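Local coordinates for adhesion protein (PDB 7LM5) that binds zinc as the solute-binding protein of an ATP-binding cassette transporter and probably delivers the metal for uptake into the bacterial cell, at residues Ala49-Ser54 / Glu75-Ser80; Phe67-His72 / Val90-Ala95; Pro175-Ala180 / Ile283-Leu288; Gln182-Thr187 / Tyr230-Ile235. The protein carries 1 engineered substitution. All blocks are in the same frame, centred on the assembly; numbering follows the deposited sequence.

Interaction 1: Ala49-Ser54 / Glu75-Ser80. Engineered in segment 49-54: Ala49 (natural residue His).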
loop_
_atom_site.group_PDB
_atom_site.type_symbol
_atom_site.label_atom_id
_atom_site.label_comp_id
_atom_site.label_asym_id
_atom_site.label_seq_id
_atom_site.Cartn_x
_atom_site.Cartn_y
_atom_site.Cartn_z
ATOM N N ALA A 49 -3.480 10.173 -1.781
ATOM C CA ALA A 49 -4.925 10.336 -1.894
ATOM C C ALA A 49 -5.275 11.305 -3.019
ATOM O O ALA A 49 -5.845 10.911 -4.037
ATOM C CB ALA A 49 -5.509 10.816 -0.576
ATOM N N SER A 50 -4.935 12.582 -2.825
ATOM C CA SER A 50 -5.160 13.570 -3.874
ATOM C C SER A 50 -4.151 13.420 -5.006
ATOM O O SER A 50 -4.492 13.655 -6.171
ATOM C CB SER A 50 -5.103 14.981 -3.289
ATOM O OG SER A 50 -3.864 15.216 -2.643
ATOM N N PHE A 51 -2.920 13.030 -4.682
ATOM C CA PHE A 51 -1.846 12.786 -5.656
ATOM C C PHE A 51 -1.638 14.071 -6.459
ATOM O O PHE A 51 -1.581 15.150 -5.850
ATOM C CB PHE A 51 -2.173 11.542 -6.472
ATOM C CG PHE A 51 -2.147 10.273 -5.672
ATOM C CD1 PHE A 51 -0.947 9.743 -5.229
ATOM C CD2 PHE A 51 -3.321 9.607 -5.364
ATOM C CE1 PHE A 51 -0.917 8.576 -4.492
ATOM C CE2 PHE A 51 -3.298 8.438 -4.627
ATOM C CZ PHE A 51 -2.094 7.922 -4.191
ATOM N N GLU A 52 -1.529 14.003 -7.789
ATOM C CA GLU A 52 -1.231 15.150 -8.641
ATOM C C GLU A 52 0.044 15.832 -8.161
ATOM O O GLU A 52 -0.021 16.899 -7.537
ATOM C CB GLU A 52 -2.399 16.136 -8.659
ATOM C CG GLU A 52 -3.700 15.538 -9.159
ATOM C CD GLU A 52 -4.882 16.458 -8.944
ATOM O OE1 GLU A 52 -4.681 17.582 -8.437
ATOM O OE2 GLU A 52 -6.014 16.055 -9.277
ATOM N N PRO A 53 1.212 15.248 -8.424
ATOM C CA PRO A 53 2.461 15.839 -7.931
ATOM C C PRO A 53 2.696 17.226 -8.511
ATOM O O PRO A 53 2.128 17.612 -9.535
ATOM C CB PRO A 53 3.535 14.846 -8.395
ATOM C CG PRO A 53 2.902 14.095 -9.525
ATOM C CD PRO A 53 1.446 14.010 -9.185
ATOM N N SER A 54 3.556 17.980 -7.830
ATOM C CA SER A 54 3.797 19.372 -8.174
ATOM C C SER A 54 4.492 19.478 -9.531
ATOM O O SER A 54 4.864 18.481 -10.158
ATOM C CB SER A 54 4.629 20.048 -7.087
ATOM O OG SER A 54 5.928 19.486 -7.017
ATOM N N GLU A 75 -1.380 5.548 -8.860
ATOM C CA GLU A 75 -0.785 6.737 -9.470
ATOM C C GLU A 75 -1.186 6.762 -10.943
ATOM O O GLU A 75 -0.426 6.389 -11.841
ATOM C CB GLU A 75 0.730 6.739 -9.300
ATOM C CG GLU A 75 1.213 6.617 -7.861
ATOM C CD GLU A 75 1.437 5.178 -7.436
ATOM O OE1 GLU A 75 0.849 4.269 -8.060
ATOM O OE2 GLU A 75 2.210 4.955 -6.480
ATOM N N SER A 76 -2.419 7.212 -11.189
ATOM C CA SER A 76 -2.923 7.274 -12.556
ATOM C C SER A 76 -2.177 8.312 -13.385
ATOM O O SER A 76 -2.100 8.184 -14.612
ATOM C CB SER A 76 -4.421 7.578 -12.551
ATOM O OG SER A 76 -5.142 6.568 -11.869
ATOM N N TRP A 77 -1.623 9.337 -12.737
ATOM C CA TRP A 77 -0.858 10.361 -13.438
ATOM C C TRP A 77 0.449 9.835 -14.014
ATOM O O TRP A 77 1.052 10.515 -14.852
ATOM C CB TRP A 77 -0.571 11.532 -12.497
ATOM C CG TRP A 77 0.043 11.110 -11.198
ATOM C CD1 TRP A 77 -0.615 10.789 -10.046
ATOM C CD2 TRP A 77 1.439 10.956 -10.917
ATOM N NE1 TRP A 77 0.284 10.449 -9.066
ATOM C CE2 TRP A 77 1.552 10.543 -9.575
ATOM C CE3 TRP A 77 2.604 11.132 -11.669
ATOM C CZ2 TRP A 77 2.783 10.302 -8.969
ATOM C CZ3 TRP A 77 3.827 10.891 -11.066
ATOM C CH2 TRP A 77 3.906 10.481 -9.729
ATOM N N ALA A 78 0.900 8.651 -13.590
ATOM C CA ALA A 78 2.148 8.104 -14.111
ATOM C C ALA A 78 2.025 7.712 -15.578
ATOM O O ALA A 78 3.030 7.692 -16.298
ATOM C CB ALA A 78 2.583 6.901 -13.276
ATOM N N GLY A 79 0.811 7.401 -16.039
ATOM C CA GLY A 79 0.617 7.018 -17.426
ATOM C C GLY A 79 0.775 8.156 -18.411
ATOM O O GLY A 79 1.052 7.906 -19.589
ATOM N N SER A 80 0.607 9.399 -17.959
ATOM C CA SER A 80 0.739 10.553 -18.839
ATOM C C SER A 80 2.184 10.991 -19.035
ATOM O O SER A 80 2.436 11.878 -19.858
ATOM C CB SER A 80 -0.080 11.727 -18.297
ATOM O OG SER A 80 0.401 12.142 -17.030
#

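Interaction 2: Phe67-His72 / Val90-Ala95. With ZN (zinc ion), chain E.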
loop_
_atom_site.group_PDB
_atom_site.type_symbol
_atom_site.label_atom_id
_atom_site.label_comp_id
_atom_site.label_asym_id
_atom_site.label_seq_id
_atom_site.Cartn_x
_atom_site.Cartn_y
_atom_site.Cartn_z
ATOM N N PHE A 67 12.362 6.259 -12.343
ATOM C CA PHE A 67 11.184 6.614 -11.563
ATOM C C PHE A 67 10.338 5.366 -11.361
ATOM O O PHE A 67 9.971 4.696 -12.332
ATOM C CB PHE A 67 10.362 7.709 -12.248
ATOM C CG PHE A 67 9.039 7.967 -11.586
ATOM C CD1 PHE A 67 8.980 8.559 -10.336
ATOM C CD2 PHE A 67 7.855 7.610 -12.210
ATOM C CE1 PHE A 67 7.762 8.792 -9.719
ATOM C CE2 PHE A 67 6.633 7.844 -11.601
ATOM C CZ PHE A 67 6.587 8.435 -10.354
ATOM N N VAL A 68 10.033 5.056 -10.104
ATOM C CA VAL A 68 9.289 3.856 -9.742
ATOM C C VAL A 68 7.977 4.277 -9.101
ATOM O O VAL A 68 7.967 5.103 -8.180
ATOM C CB VAL A 68 10.094 2.952 -8.789
ATOM C CG1 VAL A 68 9.427 1.590 -8.657
ATOM C CG2 VAL A 68 11.529 2.805 -9.273
ATOM N N TYR A 69 6.874 3.713 -9.588
ATOM C CA TYR A 69 5.561 3.917 -8.998
ATOM C C TYR A 69 4.891 2.563 -8.804
ATOM O O TYR A 69 5.326 1.544 -9.348
ATOM C CB TYR A 69 4.689 4.847 -9.858
ATOM C CG TYR A 69 4.206 4.244 -11.158
ATOM C CD1 TYR A 69 5.037 4.182 -12.269
ATOM C CD2 TYR A 69 2.912 3.753 -11.279
ATOM C CE1 TYR A 69 4.596 3.637 -13.461
ATOM C CE2 TYR A 69 2.462 3.208 -12.466
ATOM C CZ TYR A 69 3.308 3.151 -13.554
ATOM O OH TYR A 69 2.863 2.609 -14.738
ATOM N N HIS A 70 3.820 2.559 -8.012
ATOM C CA HIS A 70 3.168 1.315 -7.623
ATOM C C HIS A 70 2.390 0.689 -8.775
ATOM O O HIS A 70 2.752 -0.385 -9.265
ATOM C CB HIS A 70 2.240 1.553 -6.432
ATOM C CG HIS A 70 1.512 0.326 -5.977
ATOM N ND1 HIS A 70 2.160 -0.856 -5.684
ATOM C CD2 HIS A 70 0.195 0.097 -5.766
ATOM C CE1 HIS A 70 1.271 -1.759 -5.310
ATOM N NE2 HIS A 70 0.072 -1.207 -5.351
ATOM N N SER A 71 1.320 1.348 -9.213
ATOM C CA SER A 71 0.429 0.758 -10.202
ATOM C C SER A 71 -0.342 1.863 -10.906
ATOM O O SER A 71 -0.521 2.961 -10.369
ATOM C CB SER A 71 -0.538 -0.240 -9.554
ATOM O OG SER A 71 -1.449 -0.760 -10.506
ATOM N N HIS A 72 -0.803 1.554 -12.120
ATOM C CA HIS A 72 -1.664 2.483 -12.840
ATOM C C HIS A 72 -3.030 2.616 -12.184
ATOM O O HIS A 72 -3.742 3.588 -12.456
ATOM C CB HIS A 72 -1.821 2.045 -14.298
ATOM C CG HIS A 72 -2.569 0.759 -14.467
ATOM N ND1 HIS A 72 -1.944 -0.470 -14.480
ATOM C CD2 HIS A 72 -3.889 0.510 -14.639
ATOM C CE1 HIS A 72 -2.847 -1.419 -14.648
ATOM N NE2 HIS A 72 -4.035 -0.852 -14.748
ATOM N N VAL A 90 14.768 9.177 -18.464
ATOM C CA VAL A 90 14.162 8.520 -17.314
ATOM C C VAL A 90 13.482 7.232 -17.759
ATOM O O VAL A 90 12.800 7.187 -18.792
ATOM C CB VAL A 90 13.173 9.463 -16.605
ATOM C CG1 VAL A 90 12.070 9.918 -17.556
ATOM C CG2 VAL A 90 12.579 8.788 -15.377
ATOM N N LYS A 91 13.685 6.170 -16.989
ATOM C CA LYS A 91 13.039 4.886 -17.229
ATOM C C LYS A 91 11.976 4.690 -16.157
ATOM O O LYS A 91 12.300 4.446 -14.990
ATOM C CB LYS A 91 14.059 3.749 -17.228
ATOM C CG LYS A 91 15.005 3.791 -18.416
ATOM C CD LYS A 91 15.776 2.493 -18.569
ATOM C CE LYS A 91 16.455 2.425 -19.926
ATOM N NZ LYS A 91 15.462 2.497 -21.037
ATOM N N VAL A 92 10.714 4.813 -16.554
ATOM C CA VAL A 92 9.601 4.666 -15.625
ATOM C C VAL A 92 9.343 3.184 -15.396
ATOM O O VAL A 92 9.211 2.408 -16.351
ATOM C CB VAL A 92 8.349 5.376 -16.164
ATOM C CG1 VAL A 92 7.273 5.447 -15.092
ATOM C CG2 VAL A 92 8.709 6.768 -16.670
ATOM N N LEU A 93 9.270 2.785 -14.128
ATOM C CA LEU A 93 9.075 1.392 -13.748
ATOM C C LEU A 93 7.812 1.265 -12.907
ATOM O O LEU A 93 7.657 1.965 -11.901
ATOM C CB LEU A 93 10.279 0.857 -12.967
ATOM C CG LEU A 93 11.670 1.050 -13.572
ATOM C CD1 LEU A 93 12.721 0.416 -12.674
ATOM C CD2 LEU A 93 11.749 0.476 -14.981
ATOM N N GLU A 94 6.917 0.372 -13.321
ATOM C CA GLU A 94 5.715 0.058 -12.557
ATOM C C GLU A 94 6.048 -1.092 -11.611
ATOM O O GLU A 94 6.240 -2.230 -12.050
ATOM C CB GLU A 94 4.563 -0.301 -13.492
ATOM C CG GLU A 94 3.213 -0.434 -12.809
ATOM C CD GLU A 94 2.100 -0.725 -13.793
ATOM O OE1 GLU A 94 2.407 -0.985 -14.975
ATOM O OE2 GLU A 94 0.918 -0.691 -13.389
ATOM N N ALA A 95 6.115 -0.793 -10.311
ATOM C CA ALA A 95 6.618 -1.756 -9.337
ATOM C C ALA A 95 5.737 -2.992 -9.207
ATOM O O ALA A 95 6.216 -4.027 -8.731
ATOM C CB ALA A 95 6.772 -1.088 -7.970
HETATM ZN ZN ZN E . 0.014 -1.075 -15.310
HETATM O O HOH W 1 0.502 0.782 -16.194
HETATM O O HOH W 2 -0.066 -2.984 -14.452
#

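Interaction 3: Pro175-Ala180 / Ile283-Leu288. With ZN (zinc ion), chain H.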
loop_
_atom_site.group_PDB
_atom_site.type_symbol
_atom_site.label_atom_id
_atom_site.label_comp_id
_atom_site.label_asym_id
_atom_site.label_seq_id
_atom_site.Cartn_x
_atom_site.Cartn_y
_atom_site.Cartn_z
ATOM N N PRO A 175 -0.846 -17.920 13.036
ATOM C CA PRO A 175 -1.552 -18.489 14.196
ATOM C C PRO A 175 -2.208 -17.442 15.080
ATOM O O PRO A 175 -3.149 -17.778 15.810
ATOM C CB PRO A 175 -0.446 -19.240 14.950
ATOM C CG PRO A 175 0.804 -18.546 14.560
ATOM C CD PRO A 175 0.609 -18.155 13.127
ATOM N N LYS A 176 -1.748 -16.189 15.038
ATOM C CA LYS A 176 -2.341 -15.159 15.885
ATOM C C LYS A 176 -3.730 -14.760 15.406
ATOM O O LYS A 176 -4.568 -14.348 16.217
ATOM C CB LYS A 176 -1.424 -13.937 15.944
ATOM C CG LYS A 176 -0.134 -14.170 16.716
ATOM C CD LYS A 176 0.740 -12.927 16.727
ATOM C CE LYS A 176 1.928 -13.100 17.659
ATOM N NZ LYS A 176 2.733 -14.305 17.316
ATOM N N PHE A 177 -3.995 -14.869 14.105
ATOM C CA PHE A 177 -5.315 -14.554 13.575
ATOM C C PHE A 177 -6.229 -15.768 13.491
ATOM O O PHE A 177 -7.453 -15.600 13.434
ATOM C CB PHE A 177 -5.194 -13.911 12.189
ATOM C CG PHE A 177 -4.655 -12.508 12.217
ATOM C CD1 PHE A 177 -5.410 -11.473 12.745
ATOM C CD2 PHE A 177 -3.398 -12.222 11.707
ATOM C CE1 PHE A 177 -4.920 -10.179 12.770
ATOM C CE2 PHE A 177 -2.902 -10.929 11.730
ATOM C CZ PHE A 177 -3.665 -9.907 12.262
ATOM N N GLU A 178 -5.671 -16.982 13.481
ATOM C CA GLU A 178 -6.509 -18.176 13.477
ATOM C C GLU A 178 -7.252 -18.332 14.797
ATOM O O GLU A 178 -8.402 -18.787 14.820
ATOM C CB GLU A 178 -5.666 -19.418 13.193
ATOM C CG GLU A 178 -5.137 -19.512 11.773
ATOM C CD GLU A 178 -4.319 -20.768 11.543
ATOM O OE1 GLU A 178 -4.638 -21.807 12.158
ATOM O OE2 GLU A 178 -3.354 -20.714 10.751
ATOM N N LYS A 179 -6.613 -17.962 15.907
ATOM C CA LYS A 179 -7.234 -18.079 17.219
ATOM C C LYS A 179 -8.139 -16.902 17.557
ATOM O O LYS A 179 -8.812 -16.939 18.594
ATOM C CB LYS A 179 -6.158 -18.223 18.300
ATOM C CG LYS A 179 -5.239 -17.016 18.425
ATOM C CD LYS A 179 -4.160 -17.248 19.473
ATOM C CE LYS A 179 -3.249 -16.037 19.606
ATOM N NZ LYS A 179 -2.118 -16.288 20.542
ATOM N N ALA A 180 -8.175 -15.870 16.719
ATOM C CA ALA A 180 -8.995 -14.697 16.995
ATOM C C ALA A 180 -10.471 -15.042 16.836
ATOM O O ALA A 180 -10.900 -15.495 15.770
ATOM C CB ALA A 180 -8.607 -13.552 16.064
ATOM N N ILE A 283 -1.211 -4.373 16.174
ATOM C CA ILE A 283 -2.356 -3.602 16.652
ATOM C C ILE A 283 -3.657 -4.291 16.262
ATOM O O ILE A 283 -4.609 -4.349 17.049
ATOM C CB ILE A 283 -2.293 -2.161 16.108
ATOM C CG1 ILE A 283 -1.075 -1.427 16.672
ATOM C CG2 ILE A 283 -3.573 -1.404 16.430
ATOM C CD1 ILE A 283 -0.872 -0.046 16.085
ATOM N N LEU A 284 -3.709 -4.840 15.046
ATOM C CA LEU A 284 -4.925 -5.497 14.578
ATOM C C LEU A 284 -5.135 -6.839 15.269
ATOM O O LEU A 284 -6.270 -7.199 15.604
ATOM C CB LEU A 284 -4.866 -5.676 13.061
ATOM C CG LEU A 284 -6.061 -6.352 12.389
ATOM C CD1 LEU A 284 -7.323 -5.522 12.573
ATOM C CD2 LEU A 284 -5.777 -6.592 10.913
ATOM N N ALA A 285 -4.055 -7.591 15.495
ATOM C CA ALA A 285 -4.190 -8.919 16.083
ATOM C C ALA A 285 -4.609 -8.843 17.547
ATOM O O ALA A 285 -5.386 -9.683 18.018
ATOM C CB ALA A 285 -2.882 -9.694 15.938
ATOM N N GLU A 286 -4.106 -7.850 18.284
ATOM C CA GLU A 286 -4.466 -7.731 19.693
ATOM C C GLU A 286 -5.907 -7.270 19.869
ATOM O O GLU A 286 -6.539 -7.589 20.881
ATOM C CB GLU A 286 -3.510 -6.776 20.407
ATOM C CG GLU A 286 -2.087 -7.300 20.521
ATOM C CD GLU A 286 -1.242 -6.491 21.485
ATOM O OE1 GLU A 286 -1.775 -5.538 22.092
ATOM O OE2 GLU A 286 -0.044 -6.811 21.638
ATOM N N GLU A 287 -6.441 -6.523 18.902
ATOM C CA GLU A 287 -7.829 -6.085 18.985
ATOM C C GLU A 287 -8.795 -7.214 18.642
ATOM O O GLU A 287 -9.843 -7.353 19.282
ATOM C CB GLU A 287 -8.057 -4.887 18.060
ATOM C CG GLU A 287 -9.521 -4.516 17.858
ATOM C CD GLU A 287 -10.196 -4.046 19.134
ATOM O OE1 GLU A 287 -9.490 -3.563 20.045
ATOM O OE2 GLU A 287 -11.437 -4.158 19.222
ATOM N N LEU A 288 -8.453 -8.034 17.645
ATOM C CA LEU A 288 -9.356 -9.088 17.196
ATOM C C LEU A 288 -9.504 -10.213 18.212
ATOM O O LEU A 288 -10.464 -10.985 18.123
ATOM C CB LEU A 288 -8.878 -9.655 15.859
ATOM C CG LEU A 288 -8.981 -8.712 14.657
ATOM C CD1 LEU A 288 -8.595 -9.433 13.377
ATOM C CD2 LEU A 288 -10.381 -8.126 14.549
HETATM ZN ZN ZN H . 0.870 -5.970 23.294
#

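Interaction 4: Gln182-Thr187 / Tyr230-Ile235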
loop_
_atom_site.group_PDB
_atom_site.type_symbol
_atom_site.label_atom_id
_atom_site.label_comp_id
_atom_site.label_asym_id
_atom_site.label_seq_id
_atom_site.Cartn_x
_atom_site.Cartn_y
_atom_site.Cartn_z
ATOM N N GLN A 182 -12.886 -12.832 16.930
ATOM C CA GLN A 182 -13.417 -11.785 16.068
ATOM C C GLN A 182 -12.536 -11.679 14.830
ATOM O O GLN A 182 -11.344 -11.372 14.937
ATOM C CB GLN A 182 -13.477 -10.446 16.804
ATOM C CG GLN A 182 -13.843 -9.257 15.924
ATOM C CD GLN A 182 -15.272 -9.315 15.415
ATOM O OE1 GLN A 182 -15.582 -10.045 14.473
ATOM N NE2 GLN A 182 -16.154 -8.539 16.038
ATOM N N LYS A 183 -13.117 -11.944 13.662
ATOM C CA LYS A 183 -12.401 -11.845 12.397
ATOM C C LYS A 183 -12.923 -10.710 11.527
ATOM O O LYS A 183 -12.607 -10.659 10.332
ATOM C CB LYS A 183 -12.478 -13.173 11.640
ATOM C CG LYS A 183 -11.987 -14.369 12.443
ATOM C CD LYS A 183 -11.778 -15.587 11.558
ATOM C CE LYS A 183 -11.454 -16.821 12.383
ATOM N NZ LYS A 183 -10.272 -16.618 13.267
ATOM N N THR A 184 -13.704 -9.796 12.097
ATOM C CA THR A 184 -14.289 -8.680 11.370
ATOM C C THR A 184 -13.812 -7.372 11.984
ATOM O O THR A 184 -13.866 -7.198 13.206
ATOM C CB THR A 184 -15.818 -8.753 11.393
ATOM O OG1 THR A 184 -16.254 -9.924 10.692
ATOM C CG2 THR A 184 -16.420 -7.526 10.737
ATOM N N PHE A 185 -13.342 -6.456 11.137
ATOM C CA PHE A 185 -12.879 -5.155 11.593
ATOM C C PHE A 185 -13.253 -4.097 10.564
ATOM O O PHE A 185 -13.484 -4.393 9.390
ATOM C CB PHE A 185 -11.363 -5.150 11.855
ATOM C CG PHE A 185 -10.523 -5.362 10.625
ATOM C CD1 PHE A 185 -10.419 -6.616 10.043
ATOM C CD2 PHE A 185 -9.815 -4.309 10.067
ATOM C CE1 PHE A 185 -9.640 -6.812 8.915
ATOM C CE2 PHE A 185 -9.033 -4.499 8.939
ATOM C CZ PHE A 185 -8.946 -5.752 8.364
ATOM N N VAL A 186 -13.319 -2.849 11.027
ATOM C CA VAL A 186 -13.725 -1.715 10.205
ATOM C C VAL A 186 -12.633 -0.657 10.270
ATOM O O VAL A 186 -12.157 -0.318 11.360
ATOM C CB VAL A 186 -15.074 -1.129 10.667
ATOM C CG1 VAL A 186 -15.462 0.065 9.806
ATOM C CG2 VAL A 186 -16.158 -2.198 10.629
ATOM N N THR A 187 -12.238 -0.137 9.111
ATOM C CA THR A 187 -11.174 0.851 9.014
ATOM C C THR A 187 -11.687 2.115 8.335
ATOM O O THR A 187 -12.785 2.150 7.773
ATOM C CB THR A 187 -9.965 0.286 8.257
ATOM O OG1 THR A 187 -10.366 -0.114 6.940
ATOM C CG2 THR A 187 -9.398 -0.915 8.996
ATOM N N TYR A 230 -21.800 -7.921 13.202
ATOM C CA TYR A 230 -20.626 -8.703 13.563
ATOM C C TYR A 230 -19.992 -8.248 14.872
ATOM O O TYR A 230 -18.851 -8.628 15.158
ATOM C CB TYR A 230 -19.603 -8.653 12.426
ATOM C CG TYR A 230 -20.164 -9.146 11.110
ATOM C CD1 TYR A 230 -20.140 -10.496 10.786
ATOM C CD2 TYR A 230 -20.734 -8.265 10.200
ATOM C CE1 TYR A 230 -20.660 -10.954 9.589
ATOM C CE2 TYR A 230 -21.257 -8.714 9.000
ATOM C CZ TYR A 230 -21.216 -10.059 8.700
ATOM O OH TYR A 230 -21.735 -10.511 7.507
ATOM N N LYS A 231 -20.710 -7.450 15.667
ATOM C CA LYS A 231 -20.276 -7.048 17.006
ATOM C C LYS A 231 -18.920 -6.345 16.973
ATOM O O LYS A 231 -18.055 -6.581 17.818
ATOM C CB LYS A 231 -20.247 -8.245 17.960
ATOM C CG LYS A 231 -21.551 -9.031 17.999
ATOM C CD LYS A 231 -21.879 -9.485 19.411
ATOM C CE LYS A 231 -23.149 -10.320 19.444
ATOM N NZ LYS A 231 -22.969 -11.628 18.754
ATOM N N VAL A 232 -18.734 -5.470 15.986
ATOM C CA VAL A 232 -17.494 -4.712 15.878
ATOM C C VAL A 232 -17.465 -3.659 16.978
ATOM O O VAL A 232 -18.378 -2.833 17.091
ATOM C CB VAL A 232 -17.361 -4.074 14.489
ATOM C CG1 VAL A 232 -16.048 -3.315 14.379
ATOM C CG2 VAL A 232 -17.459 -5.137 13.407
ATOM N N LYS A 233 -16.415 -3.688 17.796
ATOM C CA LYS A 233 -16.283 -2.781 18.929
ATOM C C LYS A 233 -15.277 -1.665 18.688
ATOM O O LYS A 233 -15.103 -0.809 19.560
ATOM C CB LYS A 233 -15.883 -3.563 20.185
ATOM C CG LYS A 233 -16.699 -4.822 20.426
ATOM C CD LYS A 233 -18.168 -4.503 20.659
ATOM C CE LYS A 233 -18.972 -5.770 20.919
ATOM N NZ LYS A 233 -18.447 -6.535 22.084
ATOM N N THR A 234 -14.614 -1.649 17.532
ATOM C CA THR A 234 -13.545 -0.693 17.277
ATOM C C THR A 234 -13.556 -0.288 15.811
ATOM O O THR A 234 -13.682 -1.143 14.930
ATOM C CB THR A 234 -12.180 -1.287 17.652
ATOM O OG1 THR A 234 -12.141 -1.551 19.060
ATOM C CG2 THR A 234 -11.051 -0.330 17.290
ATOM N N ILE A 235 -13.426 1.012 15.559
ATOM C CA ILE A 235 -13.236 1.549 14.216
ATOM C C ILE A 235 -11.812 2.077 14.130
ATOM O O ILE A 235 -11.400 2.911 14.946
ATOM C CB ILE A 235 -14.257 2.651 13.889
ATOM C CG1 ILE A 235 -15.640 2.041 13.648
ATOM C CG2 ILE A 235 -13.804 3.454 12.680
ATOM C CD1 ILE A 235 -16.704 3.062 13.311
#

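Interaction 1: Ala49-Ser54 / Glu75-Ser80
Trp77 and Pro53 meet face-on where two loops of the N-terminal alpha/beta lobe come together, one leading into helix 55-62 and the other joining strands 66-69 and 91-94. Pro53 on Trp77 is a CH-pi contact between two loops in a zinc-binding protein of the two-lobed solute-receptor fold. The indole can be followed outward from CB, which lifts CG into the slot between the backbone N and the carbonyl carbon (chi1 52°) and turns the ring system toward Pro53. Trp77 CG lies 3.8 Å from Pro53 CD. On the pyrrole side, Trp77 CD1 comes within 4.0 Å of Phe51 CB, and Trp77 NE1 is 3.7 Å from that same CB. Phe51 CB lies obliquely to the indole ring, while the two side chains as a whole cross at about a right angle. Trp77 CE2, at the ring junction, takes Pro53 CD at 3.5 Å. Beyond it the benzo ring lies face-on to the proline, with Trp77 CZ3 3.7 Å from Pro53 CG. Glu75 CB lies against the opposite face of the indole, while the Glu75 carboxylate turns to Ser21 OG. Phe51, poorly ordered, has the N of the engineered Ala49 over one face of its ring, and its side chain lies about 7 Å from a bound zinc ion. No hydrogen bond crosses the contact, and buried Trp77 NE1 has no partner in the model. At the centre is Pro53 CG, 3.5 Å from the centroid of the Trp77 six-membered ring and just 4° off the normal.

Interaction 2: Phe67-His72 / Val90-Ala95
Glu94 and His72 are brought together by two torsions: Glu94 sends CG opposite its backbone N (chi1 -171°) and stays extended, while His72 folds CG between N and carbonyl carbon (chi1 67°). Their ends share a zinc ion, bound by His72 ND1 at 2.2 Å and by both carboxylate oxygens, Glu94 OE2 at 2.2 Å and Glu94 OE1 at 2.4 Å, with two waters completing the modelled ligands. Glu94 OE2 also accepts a hydrogen bond from His72 N, which meets it at 3.1 Å from above the carboxylate plane, tying the loop to its metal ligand. This site is separate from that of His125, His189 and Glu264. Glu94 CA sits over one face of the Tyr69 ring, whose plane lies 16° from the carboxylate, and Val92 CG1 wedges against the edges of both Tyr69 and Phe67. The backbones form a parallel strand pair with alternating bonds, from Phe67 N to Lys91 O through to Ala95 N on Tyr69 O at 2.6 Å. Strand 91-94 forms one edge of the four-stranded sheet; helices 23-33 and 130-147 cover the face of Val68 and Leu93, and helix 55-62 reaches Phe67.

Interaction 3: Pro175-Ala180 / Ile283-Leu288
Phe177 and Ala180, whose side chains meet Ala285 and Leu288 across the contact, also turn their carbonyls to one ammonium group: Lys183 NZ is hydrogen-bonded to Phe177 O and Ala180 O, with a weak third bond to Glu178 O. This grip gathers the carbonyls of the last turn of segment 175-180 around a single charge. No hydrogen bond spans the two segments, and side chains do the rest. Phe177 supplies the main wedge. With CG beside the backbone N and opposite the carbonyl carbon (chi1 -72°), its ring leans across to helix 273-288. Phe177 CE1 reaches Ala285 CA at 3.6 Å, obliquely to the ring, and Phe177 CZ touches Ala285 CB at 3.8 Å. Leu288 CD1 comes in at the ring edge, close to the plane, 3.8 Å from Phe177 CE1, while Leu284 CG lies 4.0 Å from that same carbon. Farther along the chain, Ala180 CB meets Leu288 CB at 3.9 Å, and here the backbones draw closest, with Ala180 CA 5.6 Å from Leu288 CA. Phe199 and Leu201 add further apolar cover to the Phe177 ring. Glu286 points the other way, and its OE2 holds a zinc ion at 2.1 Å. The contact thus joins helix 152-178 to the C-terminal helix by dispersion and the hydrophobic effect, so any selectivity probably comes from shape, with the CE1/CZ end of the ring set against Ala285, Leu284 and Leu288.

Interaction 4: Gln182-Thr187 / Tyr230-Ile235
Gln182 and Tyr230 provide the polar part of this contact. Gln182 NE2 donates to Tyr230 O at 2.8 Å along an almost straight line (N-H...O 176°), lying in the plane of that carbonyl, with the acceptor in the amide plane of Gln182 in turn. A bend at chi2 (68°) curls the glutamine so that its other end serves the start of the strand that follows: Gln182 OE1 accepts a hydrogen bond from Thr184 N at 3.0 Å, from above the amide carbonyl plane. The two bonds fix the amide's rotation, and Tyr230 O, belonging to the first residue to leave helical geometry after helix 217-229, gains a partner there. Apolar contacts follow along the strand. Thr184 CG2 touches both Tyr230 CB at 3.8 Å and Val232 CG2 at 3.7 Å. Val186 CG2 then meets Val232 CG1 at 3.9 Å, the side chains crossing at about a right angle, and Val186 CG1 approaches Ile235 CG1 at 4.3 Å. A third kind is a CA-H...O contact, Ile235 CA to Val186 O at 3.6 Å. Strand 184-187 is interior to the parallel sheet, between strands 202-205 and 234-237. The beta-alpha-beta crossover linking these neighbours passes over it through helix 217-229, whose Phe226 and Val227 pack on Val186, while helix 273-288 covers Phe185 on the other face.

In the fold
From the N terminus, segment 49-54 comes first, then 67-72; 75-80 closes interaction 1 before 90-95 closes interaction 2, so the two loops cross. They also touch, Trp77 CH2 packing on Phe67 CZ, and together bind the surface loops of the N-terminal lobe to its sheet. The long helix 152-178 then carries the chain to the C-terminal lobe, where interaction 3 opens at its end. Interaction 4 opens and closes inside that loop, joining two neighbouring strands before helix 273-288 returns to complete interaction 3. Glu287 OE2 bonded to Thr234 OG1 ties this nested pair together. The centres of interactions 1 and 3 stand about 35 Å apart.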